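Side-chain contacts in amino Transferase (Eubacterium rectale, PDB 3ELE), which probably transfers amino groups between amino acids and keto acids with pyridoxal-5'-phosphate, as a class I and II aminotransferase: residues Y267-A270 against E271-A275; A288-L291 against F292-I296. All coordinates share one frame; numbering follows the deposited sequence.

How the contacts relate
Contact 1 and contact 2 lie in series along the chain, each at the N-terminal start of a helix: contact 1 opens helix 269-282, and contact 2 opens the next one, helix 290-296. Their centres are about 25 Å apart and their nearest atoms about 10 Å, so the two do not touch. Strand 102-105, at the edge of the seven-stranded mixed sheet, lies close to both: Tyr273 of contact 1 reaches Leu102, and Ala288 and Gln293 of contact 2 pack on Met104. Both also meet the second subunit, the partly buried contact 1 through that chain's N-terminal residues, the buried contact 2 through the same residues of the other chain and its Glu255; the side chain of Pro289 is about 11 Å from a bound pyridoxal-5'-phosphate.

Contact 1 (Y267-A270 against E271-A275); sequences YDKA and ELYAA
Tyr267 OH donates to Glu271 OE2 at 2.9 Å, a bond between side chains that cross at about a right angle. The carboxylate oxygen sits at the edge of the phenol ring, near its plane, while the hydroxyl comes to OE2 on its anti side, 31° out of the carboxylate plane. Tyr267 CG is wedged between its own N and carbonyl carbon (chi1 77°), which brings the ring back over the first turn and sets one face above Asp268 CB; Glu271 meets it with an extended chain. Tyr267 CE1 lies 4.0 Å from Leu272 CB. A phenylalanine in place of Tyr267 would probably keep that packing but leave Glu271 OE2 without this donor. Asp268 occupies the N-cap: OD1 accepts from Glu271 N at 3.2 Å, the N-H arriving from above the carboxylate plane. The two acidic groups stack at a shallow tilt, with Asp268 OD2 3.9 Å from Glu271 OE1, a proximity of like charges that the tyrosine bond to the other oxygen may ease. Next to the cap, Lys269 and Tyr273, four residues apart, run side by side, pointing the same way. Lys269 NZ stands over one ring face, 4.0 Å from the ring centroid, in a cation-pi contact; the ammonium also bonds Asp100 O, and Tyr273 OH bonds Leu102 O, tying both ends to the same chain's lead into strand 102-105. Met2 and Val4 of the second subunit pack on Glu271 and Tyr267. Backbone bonds such as Tyr273 N to Lys269 O (2.8 Å) begin the regular helix, making this an aspartate N-cap heading helix 269-282.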
# COMPACT_ATOMS: atom_id res chain seq x y z
N TYR A 267 5.60 -25.88 2.23
CA TYR A 267 6.24 -26.57 3.38
C TYR A 267 5.45 -26.45 4.71
O TYR A 267 5.33 -27.42 5.45
CB TYR A 267 7.72 -26.09 3.58
CG TYR A 267 7.80 -24.73 4.24
CD1 TYR A 267 7.37 -23.56 3.57
CD2 TYR A 267 8.17 -24.61 5.58
CE1 TYR A 267 7.37 -22.31 4.21
CE2 TYR A 267 8.18 -23.37 6.22
CZ TYR A 267 7.77 -22.22 5.52
OH TYR A 267 7.78 -20.99 6.13
N ASP A 268 4.90 -25.26 4.97
CA ASP A 268 4.10 -24.96 6.17
C ASP A 268 3.22 -23.73 5.84
O ASP A 268 3.65 -22.59 6.00
CB ASP A 268 5.05 -24.71 7.38
CG ASP A 268 4.32 -24.65 8.73
OD1 ASP A 268 3.14 -24.26 8.81
OD2 ASP A 268 4.97 -25.01 9.73
N LYS A 269 2.00 -23.98 5.35
CA LYS A 269 1.06 -22.92 4.96
C LYS A 269 0.74 -21.97 6.09
O LYS A 269 0.79 -20.76 5.89
CB LYS A 269 -0.24 -23.50 4.37
CG LYS A 269 -1.18 -22.46 3.75
CD LYS A 269 -2.26 -21.97 4.70
CE LYS A 269 -3.03 -20.85 4.09
NZ LYS A 269 -4.02 -20.33 5.08
N ALA A 270 0.43 -22.50 7.28
CA ALA A 270 0.11 -21.65 8.43
C ALA A 270 1.25 -20.66 8.71
O ALA A 270 1.00 -19.45 8.86
CB ALA A 270 -0.21 -22.50 9.65
N GLU A 271 2.48 -21.16 8.70
CA GLU A 271 3.66 -20.33 8.98
C GLU A 271 3.97 -19.28 7.91
O GLU A 271 4.31 -18.13 8.25
CB GLU A 271 4.90 -21.20 9.16
CG GLU A 271 6.19 -20.43 9.43
CD GLU A 271 7.33 -21.35 9.72
OE1 GLU A 271 7.24 -22.05 10.73
OE2 GLU A 271 8.30 -21.37 8.93
N LEU A 272 3.92 -19.69 6.65
CA LEU A 272 4.18 -18.80 5.51
C LEU A 272 3.06 -17.78 5.35
O LEU A 272 3.32 -16.61 5.03
CB LEU A 272 4.37 -19.61 4.21
CG LEU A 272 4.72 -18.82 2.93
CD1 LEU A 272 5.91 -17.88 3.12
CD2 LEU A 272 4.97 -19.79 1.75
N TYR A 273 1.82 -18.21 5.54
CA TYR A 273 0.68 -17.30 5.47
C TYR A 273 0.77 -16.26 6.60
O TYR A 273 0.45 -15.11 6.37
CB TYR A 273 -0.64 -18.05 5.52
CG TYR A 273 -1.84 -17.23 5.17
CD1 TYR A 273 -2.27 -17.13 3.85
CD2 TYR A 273 -2.58 -16.58 6.16
CE1 TYR A 273 -3.41 -16.39 3.51
CE2 TYR A 273 -3.74 -15.84 5.84
CZ TYR A 273 -4.14 -15.75 4.51
OH TYR A 273 -5.27 -15.03 4.19
N ALA A 274 1.23 -16.67 7.78
CA ALA A 274 1.45 -15.75 8.90
C ALA A 274 2.48 -14.70 8.50
O ALA A 274 2.22 -13.51 8.68
CB ALA A 274 1.88 -16.51 10.18
N ALA A 275 3.60 -15.12 7.89
CA ALA A 275 4.67 -14.18 7.45
C ALA A 275 4.19 -13.22 6.34
O ALA A 275 4.61 -12.07 6.28
CB ALA A 275 5.90 -14.94 7.00

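Contact 2 (A288-L291 against F292-I296); sequences APSL and FQKMI
Gln293 NE2 donates to Ala288 O at 2.9 Å, so a glutamine in the first turn of helix 290-296 reaches back past the N-cap residue Pro289 to Ala288, one residue before it. The acceptor lies in the amide plane of Gln293, but the N-H comes from above the carbonyl plane, 47° out of it. CG leans beside the backbone N (chi1 -68°) and the chain then runs extended toward Ala288, passing its CB on the way. The amide is gripped at both ends: NE2 also bonds Thr73 OG1, and OE1 accepts from Asp78 N, which together should fix its flip. Backbone bonds start the helix, Gln293 N to Pro289 O at 2.9 Å and Lys294 N to Ser290 O at 3.1 Å. Lys294 lies along Ser290, its CG 3.3 Å from Ser290 O and its CE equally close to Ser290 OG, before the chain bends at its last torsion. That bend brings the ammonium to a salt bridge with Asp78, while Ser290 OG is bonded to Leu69 O. On another side of the turn the contact becomes apolar and faces the dimer partner. Pro289 packs on Pro289 of the second subunit, Leu291 on Phe292 of that chain and Phe292 on its Leu291, a reciprocal exchange, and Leu291 N donates to Glu255 of the second subunit. Within the turn itself Phe292 turns its ring edge to the proline: Pro289 CB lies close to the ring plane, 3.6 Å from Phe292 CD2.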
# COMPACT_ATOMS: atom_id res chain seq x y z
N ALA A 288 -6.80 -4.16 1.27
CA ALA A 288 -6.99 -3.75 -0.12
C ALA A 288 -8.22 -2.86 -0.17
O ALA A 288 -9.09 -3.00 0.71
CB ALA A 288 -7.18 -4.96 -1.03
N PRO A 289 -8.32 -1.95 -1.17
CA PRO A 289 -9.49 -1.08 -1.22
C PRO A 289 -10.83 -1.84 -1.23
O PRO A 289 -11.09 -2.66 -2.13
CB PRO A 289 -9.26 -0.25 -2.48
CG PRO A 289 -7.80 -0.27 -2.67
CD PRO A 289 -7.41 -1.65 -2.30
N SER A 290 -11.64 -1.55 -0.22
CA SER A 290 -12.90 -2.25 0.05
C SER A 290 -13.88 -2.24 -1.14
O SER A 290 -14.47 -3.27 -1.45
CB SER A 290 -13.54 -1.66 1.30
OG SER A 290 -14.65 -2.42 1.72
N LEU A 291 -14.02 -1.09 -1.80
CA LEU A 291 -14.91 -0.95 -2.98
C LEU A 291 -14.51 -1.96 -4.06
O LEU A 291 -15.38 -2.65 -4.62
CB LEU A 291 -14.88 0.49 -3.54
CG LEU A 291 -15.55 0.77 -4.89
CD1 LEU A 291 -17.00 0.41 -4.78
CD2 LEU A 291 -15.38 2.23 -5.32
N PHE A 292 -13.20 -2.05 -4.31
CA PHE A 292 -12.64 -2.96 -5.33
C PHE A 292 -12.68 -4.43 -4.92
O PHE A 292 -12.93 -5.27 -5.77
CB PHE A 292 -11.27 -2.48 -5.82
CG PHE A 292 -11.32 -1.09 -6.40
CD1 PHE A 292 -12.07 -0.83 -7.55
CD2 PHE A 292 -10.68 -0.03 -5.80
CE1 PHE A 292 -12.15 0.47 -8.07
CE2 PHE A 292 -10.75 1.27 -6.32
CZ PHE A 292 -11.48 1.52 -7.43
N GLN A 293 -12.49 -4.74 -3.63
CA GLN A 293 -12.67 -6.12 -3.15
C GLN A 293 -14.08 -6.62 -3.41
O GLN A 293 -14.26 -7.73 -3.92
CB GLN A 293 -12.40 -6.26 -1.65
CG GLN A 293 -10.95 -6.06 -1.22
CD GLN A 293 -10.71 -6.54 0.20
OE1 GLN A 293 -11.08 -7.66 0.55
NE2 GLN A 293 -10.06 -5.70 1.03
N LYS A 294 -15.08 -5.79 -3.08
CA LYS A 294 -16.49 -6.14 -3.27
C LYS A 294 -16.85 -6.24 -4.76
O LYS A 294 -17.60 -7.13 -5.15
CB LYS A 294 -17.41 -5.21 -2.46
CG LYS A 294 -17.09 -5.27 -0.94
CD LYS A 294 -18.05 -4.48 -0.09
CE LYS A 294 -17.44 -4.03 1.24
NZ LYS A 294 -16.68 -5.06 2.00
N MSE A 295 -16.26 -5.36 -5.57
CA MSE A 295 -16.48 -5.36 -7.03
C MSE A 295 -15.92 -6.63 -7.70
O MSE A 295 -16.55 -7.18 -8.61
CB MSE A 295 -15.88 -4.07 -7.66
CG MSE A 295 -15.87 -3.98 -9.19
SE MSE A 295 -14.39 -4.89 -10.09
CE MSE A 295 -12.91 -3.92 -9.37
N ILE A 296 -14.73 -7.06 -7.27
CA ILE A 296 -14.05 -8.26 -7.83
C ILE A 296 -14.88 -9.56 -7.71
O ILE A 296 -14.76 -10.45 -8.57
CB ILE A 296 -12.56 -8.43 -7.26
CG1 ILE A 296 -11.52 -7.76 -8.18
CG2 ILE A 296 -12.11 -9.87 -7.12
CD1 ILE A 296 -11.31 -6.35 -7.90